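Local atomic coordinates of peridinin-chlorophyll A protein (Amphidinium carterae, PDB entry 2C9E), a protein that binds chlorophyll a and the carotenoid peridinin and probably serves as a water-soluble antenna that captures light in the blue-green range. Residues S71-S76 with L83-E88; D223-V228 with T288-N293; A299-N304 with Q308-Y313. All coordinates share one frame; numbering follows the deposited sequence.

Contact 1 (S71-S76 with L83-E88). With MG (magnesium ion), chain L; PID (peridinin), chain F.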
loop_
_atom_site.group_PDB
_atom_site.type_symbol
_atom_site.label_atom_id
_atom_site.label_comp_id
_atom_site.label_asym_id
_atom_site.label_seq_id
_atom_site.Cartn_x
_atom_site.Cartn_y
_atom_site.Cartn_z
ATOM N N SER A 71 -12.317 4.785 -0.443
ATOM C CA SER A 71 -13.172 4.164 0.554
ATOM C C SER A 71 -14.640 4.353 0.165
ATOM O O SER A 71 -15.473 3.448 0.308
ATOM C CB SER A 71 -12.959 4.767 1.926
ATOM O OG SER A 71 -13.973 4.242 2.785
ATOM N N LYS A 72 -14.970 5.526 -0.334
ATOM C CA LYS A 72 -16.341 5.711 -0.711
ATOM C C LYS A 72 -16.680 4.835 -1.913
ATOM O O LYS A 72 -17.806 4.320 -2.023
ATOM C CB LYS A 72 -16.629 7.172 -1.033
ATOM C CG LYS A 72 -18.069 7.414 -1.489
ATOM C CD LYS A 72 -18.275 8.891 -1.820
ATOM C CE LYS A 72 -19.745 9.195 -2.169
ATOM N NZ LYS A 72 -20.611 8.545 -1.141
ATOM N N ALA A 73 -15.718 4.629 -2.806
ATOM C CA ALA A 73 -16.048 3.840 -3.975
ATOM C C ALA A 73 -16.199 2.382 -3.599
ATOM O O ALA A 73 -17.012 1.660 -4.202
ATOM C CB ALA A 73 -15.001 4.031 -5.063
ATOM N N LEU A 74 -15.452 1.943 -2.594
ATOM C CA LEU A 74 -15.541 0.540 -2.159
ATOM C C LEU A 74 -16.962 0.269 -1.603
ATOM O O LEU A 74 -17.545 -0.799 -1.828
ATOM C CB LEU A 74 -14.463 0.233 -1.103
ATOM C CG LEU A 74 -13.043 0.095 -1.691
ATOM C CD1 LEU A 74 -12.021 0.054 -0.567
ATOM C CD2 LEU A 74 -12.977 -1.234 -2.531
ATOM N N ASP A 75 -17.518 1.248 -0.898
ATOM C CA ASP A 75 -18.887 1.119 -0.382
ATOM C C ASP A 75 -19.857 0.619 -1.479
ATOM O O ASP A 75 -20.734 -0.187 -1.197
ATOM C CB ASP A 75 -19.378 2.463 0.172
ATOM C CG ASP A 75 -18.696 2.853 1.499
ATOM O OD1 ASP A 75 -18.136 1.980 2.219
ATOM O OD2 ASP A 75 -18.736 4.053 1.851
ATOM N N SER A 76 -19.703 1.081 -2.722
ATOM C CA SER A 76 -20.593 0.616 -3.799
ATOM C C SER A 76 -20.074 -0.643 -4.510
ATOM O O SER A 76 -20.853 -1.494 -4.977
ATOM C CB SER A 76 -20.850 1.737 -4.848
ATOM O OG SER A 76 -19.671 2.193 -5.526
ATOM N N LEU A 83 -17.135 -6.422 -7.894
ATOM C CA LEU A 83 -16.426 -5.361 -7.141
ATOM C C LEU A 83 -16.315 -4.099 -7.996
ATOM O O LEU A 83 -15.320 -3.390 -7.961
ATOM C CB LEU A 83 -15.020 -5.830 -6.746
ATOM C CG LEU A 83 -15.028 -7.047 -5.808
ATOM C CD1 LEU A 83 -13.612 -7.478 -5.532
ATOM C CD2 LEU A 83 -15.747 -6.706 -4.500
ATOM N N MET A 84 -17.369 -3.800 -8.737
ATOM C CA MET A 84 -17.356 -2.676 -9.645
ATOM C C MET A 84 -18.025 -1.435 -9.053
ATOM O O MET A 84 -19.225 -1.442 -8.730
ATOM C CB MET A 84 -18.033 -3.139 -10.950
ATOM C CG MET A 84 -17.845 -2.264 -12.174
ATOM S SD MET A 84 -16.114 -1.978 -12.560
ATOM C CE MET A 84 -16.170 -0.183 -12.732
ATOM N N ALA A 85 -17.250 -0.364 -8.897
ATOM C CA ALA A 85 -17.807 0.875 -8.327
ATOM C C ALA A 85 -18.805 1.502 -9.267
ATOM O O ALA A 85 -18.878 1.123 -10.431
ATOM C CB ALA A 85 -16.683 1.901 -8.040
ATOM N N SER A 86 -19.508 2.517 -8.767
ATOM C CA SER A 86 -20.504 3.267 -9.546
ATOM C C SER A 86 -19.757 4.216 -10.506
ATOM O O SER A 86 -18.592 4.541 -10.262
ATOM C CB SER A 86 -21.461 4.022 -8.559
ATOM O OG SER A 86 -20.952 5.203 -7.945
ATOM N N LYS A 87 -20.388 4.630 -11.610
ATOM C CA LYS A 87 -19.705 5.538 -12.535
ATOM C C LYS A 87 -19.367 6.825 -11.755
ATOM O O LYS A 87 -18.353 7.500 -11.985
ATOM C CB LYS A 87 -20.610 5.908 -13.730
ATOM C CG LYS A 87 -20.864 4.813 -14.776
ATOM C CD LYS A 87 -21.693 5.307 -15.997
ATOM C CE LYS A 87 -21.823 4.217 -17.076
ATOM N NZ LYS A 87 -22.563 4.699 -18.290
ATOM N N GLU A 88 -20.258 7.171 -10.835
ATOM C CA GLU A 88 -20.092 8.338 -10.002
ATOM C C GLU A 88 -18.880 8.190 -9.087
ATOM O O GLU A 88 -18.011 9.043 -9.094
ATOM C CB GLU A 88 -21.360 8.547 -9.171
ATOM C CG GLU A 88 -21.248 9.678 -8.193
ATOM C CD GLU A 88 -22.501 9.863 -7.355
ATOM O OE1 GLU A 88 -23.582 10.209 -7.918
ATOM O OE2 GLU A 88 -22.392 9.660 -6.124
HETATM MG MG MG L . -15.801 2.742 2.723
HETATM C C1 PID F . 3.574 12.529 -15.931
HETATM C C2 PID F . 4.661 13.496 -16.414
HETATM C C3 PID F . 5.257 14.251 -15.221
HETATM C C4 PID F . 4.135 15.057 -14.562
HETATM C C5 PID F . 3.061 14.176 -13.912
HETATM C C6 PID F . 2.724 12.903 -14.714
HETATM C C7 PID F . 1.437 12.395 -14.499
HETATM C C8 PID F . 1.110 11.081 -14.158
HETATM C C9 PID F . -0.185 10.611 -13.920
HETATM C C10 PID F . -1.376 11.328 -13.965
HETATM C C11 PID F . -0.514 9.385 -13.508
HETATM C C12 PID F . -1.832 9.315 -13.291
HETATM C C13 PID F . -2.516 8.185 -12.838
HETATM C C14 PID F . -3.886 8.069 -12.589
HETATM C C15 PID F . -4.395 6.852 -12.130
HETATM C C16 PID F . -5.728 6.585 -11.817
HETATM C C17 PID F . -6.138 5.337 -11.347
HETATM C C18 PID F . -7.463 5.077 -10.997
HETATM C C19 PID F . -7.916 3.855 -10.502
HETATM C C20 PID F . -9.258 3.718 -10.137
HETATM C C21 PID F . -9.844 2.576 -9.589
HETATM C C22 PID F . -11.195 2.595 -9.239
HETATM C C23 PID F . -11.786 1.566 -8.694
HETATM C C24 PID F . -12.334 0.548 -8.080
HETATM C C25 PID F . -12.298 0.392 -6.551
HETATM C C26 PID F . -11.628 -0.947 -6.224
HETATM C C27 PID F . -12.253 -2.128 -6.976
HETATM C C28 PID F . -12.300 -1.896 -8.493
HETATM C C29 PID F . -13.009 -0.585 -8.856
HETATM C C30 PID F . -11.582 -3.965 -5.621
HETATM C C31 PID F . -10.781 -5.250 -5.398
HETATM C CM1 PID F . 2.981 11.663 -17.045
HETATM C CM2 PID F . 1.825 15.065 -13.733
HETATM C CM3 PID F . 3.580 13.804 -12.521
HETATM C CM4 PID F . -4.824 9.263 -12.796
HETATM C CM5 PID F . -9.018 1.310 -9.328
HETATM C CM6 PID F . -11.453 1.491 -5.900
HETATM C CM7 PID F . -13.712 0.465 -5.970
HETATM C CM8 PID F . -12.912 -0.341 -10.365
HETATM O O1 PID F . 3.760 11.905 -14.657
HETATM O O2 PID F . 6.276 15.156 -15.658
HETATM O O3 PID F . -1.495 12.512 -14.275
HETATM O O4 PID F . -2.408 10.522 -13.572
HETATM O O5 PID F . -14.377 -0.638 -8.428
HETATM O O6 PID F . -11.397 -3.264 -6.773
HETATM O O7 PID F . -12.427 -3.618 -4.799
#
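S76, near the end of helix 60-77, and A85, in the loop leading to helix 87-102, bring their CA atoms to 5.3 Å, the nearest CA pair of the two segments. The motif is a helix-loop-helix junction in the all-helical peridinin-chlorophyll fold, and S86 is the N-cap of the second helix. Across it the polar link is made by S76: the amide of S86 donates to S76 OG, N to OG 3.3 Å, with an N-H...O angle of 146°. A chi1 of 62° puts this hydroxyl between the N and the carbonyl carbon of its own residue, turned to the incoming loop, where it also hydrogen-bonds the carboxylate of D89. S86 OG in turn caps the backbone N of D89. Replacing S76 by alanine would probably leave the S86 amide without its acceptor and deprive the D89 carboxylate of a partner. Beside this link the methyls of A73 and A85 meet, CB to CB 4.0 Å. Both residues also line a peridinin pocket, A73 CB lying 3.9 Å from the pigment's CM7, and L74 CD2 comes to 3.3 Å from O7, the acetate carbonyl oxygen. On the far side of helix 60-77, S71 OG binds a magnesium ion at 2.4 Å, joined by S71 O and D75 OD1, and D223 completes the protein ligands. The peridinin hydroxyl O5 is gripped by two backbone groups of the loop: it donates to L83 O at 2.9 Å, and A85 N donates to O5 at the same 2.9 Å.

Contact 2 (D223-V228 with T288-N293). With MG (magnesium ion), chain L; CLA (chlorophyll a), chain C.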
loop_
_atom_site.group_PDB
_atom_site.type_symbol
_atom_site.label_atom_id
_atom_site.label_comp_id
_atom_site.label_asym_id
_atom_site.label_seq_id
_atom_site.Cartn_x
_atom_site.Cartn_y
_atom_site.Cartn_z
ATOM N N ASP A 223 -11.315 -1.901 2.469
ATOM C CA ASP A 223 -12.113 -0.758 2.841
ATOM C C ASP A 223 -11.947 -0.437 4.319
ATOM O O ASP A 223 -11.743 0.722 4.675
ATOM C CB ASP A 223 -13.583 -1.021 2.528
ATOM C CG ASP A 223 -14.394 0.232 2.586
ATOM O OD1 ASP A 223 -13.749 1.298 2.496
ATOM O OD2 ASP A 223 -15.638 0.173 2.709
ATOM N N LYS A 224 -12.031 -1.458 5.180
ATOM C CA LYS A 224 -11.874 -1.225 6.615
ATOM C C LYS A 224 -10.500 -0.693 6.921
ATOM O O LYS A 224 -10.326 0.100 7.861
ATOM C CB LYS A 224 -12.119 -2.523 7.406
ATOM C CG LYS A 224 -13.625 -2.787 7.775
ATOM C CD LYS A 224 -13.773 -4.116 8.462
ATOM C CE LYS A 224 -15.215 -4.361 8.908
ATOM N NZ LYS A 224 -16.197 -4.191 7.763
ATOM N N THR A 225 -9.507 -1.148 6.146
ATOM C CA THR A 225 -8.127 -0.708 6.363
ATOM C C THR A 225 -7.983 0.774 6.004
ATOM O O THR A 225 -7.310 1.549 6.696
ATOM C CB THR A 225 -7.167 -1.593 5.509
ATOM O OG1 THR A 225 -7.281 -2.948 5.945
ATOM C CG2 THR A 225 -5.729 -1.193 5.671
ATOM N N LEU A 226 -8.583 1.178 4.891
ATOM C CA LEU A 226 -8.514 2.567 4.510
ATOM C C LEU A 226 -9.238 3.404 5.585
ATOM O O LEU A 226 -8.754 4.420 6.006
ATOM C CB LEU A 226 -9.176 2.762 3.140
ATOM C CG LEU A 226 -8.451 2.111 1.972
ATOM C CD1 LEU A 226 -8.993 2.769 0.683
ATOM C CD2 LEU A 226 -6.900 2.294 2.110
ATOM N N GLU A 227 -10.401 2.920 6.008
ATOM C CA GLU A 227 -11.259 3.541 7.022
ATOM C C GLU A 227 -10.392 3.745 8.255
ATOM O O GLU A 227 -10.327 4.857 8.770
ATOM C CB GLU A 227 -12.466 2.598 7.271
ATOM C CG GLU A 227 -13.532 2.997 8.315
ATOM C CD GLU A 227 -14.508 1.814 8.691
ATOM O OE1 GLU A 227 -14.961 1.047 7.791
ATOM O OE2 GLU A 227 -14.839 1.658 9.887
ATOM N N VAL A 228 -9.709 2.700 8.735
ATOM C CA VAL A 228 -8.805 2.849 9.899
ATOM C C VAL A 228 -7.705 3.884 9.626
ATOM O O VAL A 228 -7.348 4.687 10.511
ATOM C CB VAL A 228 -8.129 1.514 10.275
ATOM C CG1 VAL A 228 -6.905 1.743 11.081
ATOM C CG2 VAL A 228 -9.085 0.674 11.063
ATOM N N THR A 288 -9.459 -9.597 11.957
ATOM C CA THR A 288 -10.342 -10.599 11.356
ATOM C C THR A 288 -11.062 -10.102 10.116
ATOM O O THR A 288 -12.053 -10.687 9.725
ATOM C CB THR A 288 -11.413 -11.095 12.338
ATOM O OG1 THR A 288 -12.212 -9.986 12.712
ATOM C CG2 THR A 288 -10.787 -11.700 13.595
ATOM N N ALA A 289 -10.515 -9.068 9.472
ATOM C CA ALA A 289 -11.147 -8.477 8.305
ATOM C C ALA A 289 -10.824 -9.092 6.974
ATOM O O ALA A 289 -11.643 -9.035 6.085
ATOM C CB ALA A 289 -10.853 -6.959 8.257
ATOM N N PHE A 290 -9.640 -9.664 6.812
ATOM C CA PHE A 290 -9.256 -10.250 5.527
ATOM C C PHE A 290 -9.527 -11.752 5.407
ATOM O O PHE A 290 -9.473 -12.488 6.377
ATOM C CB PHE A 290 -7.765 -9.967 5.255
ATOM C CG PHE A 290 -7.492 -8.540 4.970
ATOM C CD1 PHE A 290 -7.387 -7.610 6.013
ATOM C CD2 PHE A 290 -7.476 -8.093 3.673
ATOM C CE1 PHE A 290 -7.278 -6.246 5.740
ATOM C CE2 PHE A 290 -7.366 -6.737 3.384
ATOM C CZ PHE A 290 -7.269 -5.803 4.427
ATOM N N PRO A 291 -9.828 -12.222 4.197
ATOM C CA PRO A 291 -10.078 -13.671 4.091
ATOM C C PRO A 291 -8.772 -14.468 4.243
ATOM O O PRO A 291 -7.721 -13.996 3.851
ATOM C CB PRO A 291 -10.720 -13.813 2.721
ATOM C CG PRO A 291 -10.067 -12.703 1.941
ATOM C CD PRO A 291 -10.018 -11.534 2.907
ATOM N N GLY A 292 -8.865 -15.641 4.865
ATOM C CA GLY A 292 -7.710 -16.499 5.091
ATOM C C GLY A 292 -6.558 -15.964 5.948
ATOM O O GLY A 292 -5.472 -16.470 5.867
ATOM N N ASN A 293 -6.765 -14.960 6.784
ATOM C CA ASN A 293 -5.648 -14.465 7.560
ATOM C C ASN A 293 -5.151 -15.395 8.644
ATOM O O ASN A 293 -3.961 -15.461 8.877
ATOM C CB ASN A 293 -5.962 -13.102 8.175
ATOM C CG ASN A 293 -4.751 -12.483 8.843
ATOM O OD1 ASN A 293 -3.659 -12.427 8.245
ATOM N ND2 ASN A 293 -4.932 -11.999 10.093
HETATM MG MG MG L . -15.801 2.742 2.723
HETATM MG MG CLA C . 4.418 -3.092 7.397
HETATM C CHA CLA C . 2.290 -4.952 9.487
HETATM C CHB CLA C . 5.740 -6.047 6.177
HETATM C CHC CLA C . 5.808 -1.384 4.707
HETATM C CHD CLA C . 2.399 -0.322 8.083
HETATM N NA CLA C . 4.176 -5.206 7.897
HETATM C C1A CLA C . 3.237 -5.737 8.794
HETATM C C2A CLA C . 3.304 -7.249 8.774
HETATM C C3A CLA C . 4.527 -7.551 7.920
HETATM C C4A CLA C . 4.855 -6.216 7.251
HETATM C CMA CLA C . 5.701 -7.959 8.823
HETATM C CAA CLA C . 2.043 -7.854 8.145
HETATM C CBA CLA C . 1.960 -9.369 8.318
HETATM C CGA CLA C . 0.828 -9.990 7.512
HETATM O O1A CLA C . 0.701 -11.217 7.525
HETATM O O2A CLA C . -0.105 -9.178 6.713
HETATM N NB CLA C . 5.661 -3.601 5.812
HETATM C C1B CLA C . 6.111 -4.876 5.538
HETATM C C2B CLA C . 7.119 -4.804 4.516
HETATM C C3B CLA C . 7.180 -3.503 4.086
HETATM C C4B CLA C . 6.187 -2.744 4.872
HETATM C CMB CLA C . 8.038 -5.982 4.022
HETATM C CAB CLA C . 8.170 -3.279 3.035
HETATM C CBB CLA C . 8.357 -2.051 2.526
HETATM N NC CLA C . 4.141 -1.184 6.548
HETATM C C1C CLA C . 4.858 -0.663 5.485
HETATM C C2C CLA C . 4.535 0.754 5.360
HETATM C C3C CLA C . 3.595 1.041 6.293
HETATM C C4C CLA C . 3.329 -0.184 7.034
HETATM C CMC CLA C . 5.115 1.762 4.364
HETATM C CAC CLA C . 2.933 2.377 6.552
HETATM C CBC CLA C . 3.745 3.230 7.600
HETATM N ND CLA C . 2.746 -2.697 8.490
HETATM C C1D CLA C . 2.136 -1.511 8.791
HETATM C C2D CLA C . 1.334 -1.636 9.978
HETATM C C3D CLA C . 1.355 -2.942 10.282
HETATM C C4D CLA C . 2.216 -3.587 9.353
HETATM C CMD CLA C . 0.550 -0.475 10.690
HETATM C CAD CLA C . 0.796 -3.977 11.116
HETATM O OBD CLA C . 0.205 -3.918 12.209
HETATM C CBD CLA C . 1.181 -5.313 10.513
HETATM C CGD CLA C . 1.727 -6.162 11.639
HETATM O O1D CLA C . 2.937 -6.175 11.864
HETATM O O2D CLA C . 0.867 -6.860 12.423
HETATM C CED CLA C . 1.318 -7.467 13.508
HETATM C C1 CLA C . -1.141 -9.893 5.991
HETATM C C2 CLA C . -1.888 -8.937 5.310
HETATM C C3 CLA C . -3.258 -8.832 5.094
HETATM C C4 CLA C . -4.301 -9.895 5.613
HETATM C C5 CLA C . -3.896 -7.620 4.301
HETATM C C6 CLA C . -2.873 -6.608 3.696
HETATM C C7 CLA C . -3.556 -5.340 3.119
HETATM C C8 CLA C . -2.599 -4.251 2.564
HETATM C C9 CLA C . -3.359 -2.917 2.381
HETATM C C10 CLA C . -2.047 -4.734 1.202
HETATM C C11 CLA C . -1.349 -3.657 0.333
HETATM C C12 CLA C . -0.608 -4.282 -0.852
HETATM C C13 CLA C . -1.428 -5.204 -1.767
HETATM C C14 CLA C . -0.593 -6.160 -2.591
HETATM C C15 CLA C . -2.312 -4.347 -2.683
HETATM C C16 CLA C . -1.609 -3.476 -3.712
HETATM C C17 CLA C . -2.588 -2.465 -4.239
HETATM C C18 CLA C . -2.095 -1.609 -5.398
HETATM C C19 CLA C . -3.178 -0.650 -5.818
HETATM C C20 CLA C . -1.720 -2.487 -6.575
HETATM O O HOH W 1 6.063 -2.523 8.622
#
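T225 and F290 carry this contact, their side chains crossing at about a right angle. T225 OG1 lies in the plane of the phenyl ring and meets its edge, 3.2 Å from F290 CZ and 3.3 Å from F290 CE1. The same hydroxyl hydrogen-bonds the carbonyl of G221 one helical turn back, so its polar demand is met within helix 215-231. One face of the F290 ring carries the phytyl tail of chlorophyll a, whose C5 stands 3.5 Å above the plane over the ring centre, while the branch methyl C4 touches F290 CB at 3.5 Å. A chi1 of -70° sets F290 CG anti to its own carbonyl carbon, which swings the ring from the loop to the helix. N293 OD1 borders the same methyl and hydrogen-bonds Q297. A type II beta turn from F290 to N293 leads into helix 293-302, with G292, its phi positive, at the N-cap. Farther out, the aliphatic part of K224 runs by the loop, CD to A289 CB 4.1 Å, before the bend at chi4 takes NZ to a salt bridge with D220. On the same helix D223 binds magnesium through both carboxylate oxygens. With the T225 proton engaged by G221, the ring edge probably faces an electron-rich oxygen, a weakly polar complement to the hydrocarbon face that packs on the chlorophyll tail.

Contact 3 (A299-N304 with Q308-Y313). With PID (peridinin), chain H.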
loop_
_atom_site.group_PDB
_atom_site.type_symbol
_atom_site.label_atom_id
_atom_site.label_comp_id
_atom_site.label_asym_id
_atom_site.label_seq_id
_atom_site.Cartn_x
_atom_site.Cartn_y
_atom_site.Cartn_z
ATOM N N ALA A 299 0.842 -20.395 8.856
ATOM C CA ALA A 299 1.948 -20.701 7.951
ATOM C C ALA A 299 3.206 -19.794 8.216
ATOM O O ALA A 299 4.342 -20.269 8.196
ATOM C CB ALA A 299 1.455 -20.564 6.516
ATOM N N LEU A 300 3.017 -18.493 8.469
ATOM C CA LEU A 300 4.154 -17.612 8.782
ATOM C C LEU A 300 4.819 -18.130 10.089
ATOM O O LEU A 300 6.061 -18.290 10.160
ATOM C CB LEU A 300 3.672 -16.140 8.936
ATOM C CG LEU A 300 3.289 -15.492 7.573
ATOM C CD1 LEU A 300 2.480 -14.242 7.800
ATOM C CD2 LEU A 300 4.581 -15.195 6.736
ATOM N N PHE A 301 3.990 -18.414 11.104
ATOM C CA PHE A 301 4.454 -18.980 12.393
ATOM C C PHE A 301 5.222 -20.318 12.168
ATOM O O PHE A 301 6.238 -20.559 12.804
ATOM C CB PHE A 301 3.246 -19.248 13.295
ATOM C CG PHE A 301 3.567 -20.000 14.547
ATOM C CD1 PHE A 301 4.632 -19.597 15.380
ATOM C CD2 PHE A 301 2.776 -21.071 14.951
ATOM C CE1 PHE A 301 4.904 -20.248 16.616
ATOM C CE2 PHE A 301 3.036 -21.731 16.199
ATOM C CZ PHE A 301 4.109 -21.305 17.027
ATOM N N ALA A 302 4.730 -21.179 11.270
ATOM C CA ALA A 302 5.397 -22.442 11.007
ATOM C C ALA A 302 6.790 -22.259 10.412
ATOM O O ALA A 302 7.579 -23.178 10.445
ATOM C CB ALA A 302 4.545 -23.347 10.062
ATOM N N ALA A 303 7.094 -21.091 9.847
ATOM C CA ALA A 303 8.414 -20.888 9.286
ATOM C C ALA A 303 9.401 -20.322 10.314
ATOM O O ALA A 303 10.591 -20.169 10.020
ATOM C CB ALA A 303 8.319 -19.952 8.085
ATOM N N ASN A 304 8.917 -19.988 11.508
ATOM C CA ASN A 304 9.764 -19.425 12.538
ATOM C C ASN A 304 10.124 -20.419 13.658
ATOM O O ASN A 304 9.500 -21.448 13.804
ATOM C CB ASN A 304 9.064 -18.224 13.167
ATOM C CG ASN A 304 8.856 -17.083 12.184
ATOM O OD1 ASN A 304 9.655 -16.921 11.272
ATOM N ND2 ASN A 304 7.789 -16.281 12.371
ATOM N N GLN A 308 11.223 -18.740 20.033
ATOM C CA GLN A 308 11.438 -17.329 19.838
ATOM C C GLN A 308 10.169 -16.594 19.462
ATOM O O GLN A 308 9.971 -15.496 19.933
ATOM C CB GLN A 308 12.538 -17.106 18.796
ATOM C CG GLN A 308 13.077 -15.685 18.753
ATOM C CD GLN A 308 13.592 -15.182 20.128
ATOM O OE1 GLN A 308 13.918 -15.995 21.006
ATOM N NE2 GLN A 308 13.684 -13.842 20.304
ATOM N N ALA A 309 9.288 -17.199 18.663
ATOM C CA ALA A 309 8.059 -16.515 18.267
ATOM C C ALA A 309 7.106 -16.340 19.435
ATOM O O ALA A 309 6.479 -15.301 19.576
ATOM C CB ALA A 309 7.372 -17.238 17.154
ATOM N N LYS A 310 6.974 -17.383 20.254
ATOM C CA LYS A 310 6.131 -17.321 21.441
ATOM C C LYS A 310 6.698 -16.294 22.391
ATOM O O LYS A 310 5.967 -15.516 22.965
ATOM C CB LYS A 310 6.047 -18.698 22.100
ATOM C CG LYS A 310 5.024 -19.582 21.389
ATOM C CD LYS A 310 5.138 -21.077 21.713
ATOM C CE LYS A 310 4.115 -21.867 20.861
ATOM N NZ LYS A 310 4.590 -23.264 20.529
ATOM N N ALA A 311 8.015 -16.277 22.541
ATOM C CA ALA A 311 8.656 -15.299 23.423
ATOM C C ALA A 311 8.416 -13.858 22.909
ATOM O O ALA A 311 8.229 -12.915 23.702
ATOM C CB ALA A 311 10.145 -15.570 23.494
ATOM N N ALA A 312 8.416 -13.709 21.585
ATOM C CA ALA A 312 8.211 -12.429 20.963
ATOM C C ALA A 312 6.762 -11.982 21.158
ATOM O O ALA A 312 6.503 -10.804 21.428
ATOM C CB ALA A 312 8.563 -12.509 19.462
ATOM N N TYR A 313 5.824 -12.921 21.020
ATOM C CA TYR A 313 4.410 -12.615 21.211
ATOM C C TYR A 313 4.204 -11.964 22.583
ATOM O O TYR A 313 3.376 -11.039 22.734
ATOM C CB TYR A 313 3.575 -13.878 21.146
ATOM C CG TYR A 313 2.092 -13.639 21.404
ATOM C CD1 TYR A 313 1.283 -13.012 20.444
ATOM C CD2 TYR A 313 1.484 -14.048 22.611
ATOM C CE1 TYR A 313 -0.074 -12.815 20.680
ATOM C CE2 TYR A 313 0.127 -13.835 22.852
ATOM C CZ TYR A 313 -0.646 -13.227 21.887
ATOM O OH TYR A 313 -2.009 -13.047 22.085
HETATM C C1 PID H . 0.368 -17.685 15.841
HETATM C C2 PID H . -0.311 -18.673 16.791
HETATM C C3 PID H . -0.200 -18.206 18.246
HETATM C C4 PID H . 1.276 -18.021 18.600
HETATM C C5 PID H . 1.999 -16.931 17.799
HETATM C C6 PID H . 1.566 -16.862 16.326
HETATM C C7 PID H . 2.550 -16.431 15.429
HETATM C C8 PID H . 2.409 -15.344 14.566
HETATM C C9 PID H . 3.368 -14.884 13.659
HETATM C C10 PID H . 4.644 -15.380 13.417
HETATM C C11 PID H . 3.169 -13.904 12.778
HETATM C C12 PID H . 4.241 -13.792 11.991
HETATM C C13 PID H . 4.288 -12.980 10.855
HETATM C C14 PID H . 5.341 -12.820 9.954
HETATM C C15 PID H . 5.151 -11.983 8.854
HETATM C C16 PID H . 6.062 -11.753 7.823
HETATM C C17 PID H . 5.718 -10.904 6.771
HETATM C C18 PID H . 6.541 -10.672 5.671
HETATM C C19 PID H . 6.162 -9.825 4.629
HETATM C C20 PID H . 6.961 -9.653 3.498
HETATM C C21 PID H . 6.640 -8.849 2.403
HETATM C C22 PID H . 7.516 -8.869 1.320
HETATM C C23 PID H . 7.394 -8.250 0.176
HETATM C C24 PID H . 7.265 -7.801 -1.050
HETATM C C25 PID H . 7.791 -6.437 -1.526
HETATM C C26 PID H . 6.901 -5.818 -2.614
HETATM C C27 PID H . 6.524 -6.826 -3.711
HETATM C C28 PID H . 5.720 -7.946 -3.045
HETATM C C29 PID H . 6.623 -8.729 -2.090
HETATM C C30 PID H . 6.284 -5.632 -5.769
HETATM C C31 PID H . 5.415 -5.080 -6.901
HETATM C CM1 PID H . 0.338 -18.130 14.377
HETATM C CM2 PID H . 3.488 -17.265 17.935
HETATM C CM3 PID H . 1.734 -15.576 18.463
HETATM C CM4 PID H . 6.694 -13.504 10.175
HETATM C CM5 PID H . 5.426 -7.910 2.414
HETATM C CM6 PID H . 7.885 -5.470 -0.344
HETATM C CM7 PID H . 9.186 -6.668 -2.117
HETATM C CM8 PID H . 5.810 -9.831 -1.406
HETATM O O1 PID H . 0.260 -16.289 16.138
HETATM O O2 PID H . -0.667 -19.274 19.074
HETATM O O3 PID H . 5.208 -16.287 14.026
HETATM O O4 PID H . 5.195 -14.693 12.374
HETATM O O5 PID H . 7.651 -9.308 -2.898
HETATM O O6 PID H . 5.678 -6.269 -4.730
HETATM O O7 PID H . 7.507 -5.512 -5.808
#
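The F301 ring takes peridinin over one face, near the pigment's C6, and the methyl of A309 at its edge. That methyl lies in the ring plane, with A309 CB 3.9 Å from F301 CE1, so the small side chain abuts the rim of the phenyl group. K310 comes to the outer end of the ring at a slant, CE and the NZ beyond the chi4 bend both near F301 CZ, CE at 3.9 Å. A chi1 of 172° places F301 CG opposite the backbone N and carries the ring along the epoxide end of the pigment, where F301 CB is 3.3 Å from the peridinin methyl CM1. The second flat group, Y313, meets the peridinin methyl CM3 obliquely, with CD1 of Y313 3.3 Å away, while its hydroxyl is hydrogen-bonded to a bound digalactosyl diacyl glycerol.

The two segments form a helix-loop-helix junction: helix 293-302 runs out into the loop that holds N304, and helix 306-324 follows, with Q308 N bonded to N305 OD1 in its first turn. Across the bend N304 CB and A309 CB are 4.4 Å apart, and I191 of helix 176-192 packs against N304. From the inner side L300 lays CD1 against the polyene, 3.7 Å from peridinin C15. N304 provides the polar contact to the pigment: ND2 donates to O3, the carbonyl oxygen of the lactone ring, at 3.1 Å with an N-H...O angle of 150°. Because this carbonyl is conjugated with the polyene, the bond is likely to polarise the chromophore. The lactone ring oxygen O4 lies 3.0 Å from the same ND2 of N304.

Contact 2 lies nearest the middle of the chain, its centre about 13 Å from the chain's; contact 1, about 19 Å out, is buried too, whereas contact 3, about 24 Å out, is partly buried. Contacts 1 and 2 lie in different sequence halves yet meet at one magnesium ion, ligated by S71 and D75 from helix 60-77 and D223 from helix 215-231, with L74 CD1 packed 3.5 Å from D223 CA. Contacts 2 and 3 do not touch, but share helix 293-302, at opposite ends. Chemistry follows place: hydrogen bonds at a helix start in contact 1, ring and phytyl tail in contact 2, ring, lysine and an asparagine amide bonded to the pigment's lactone in contact 3.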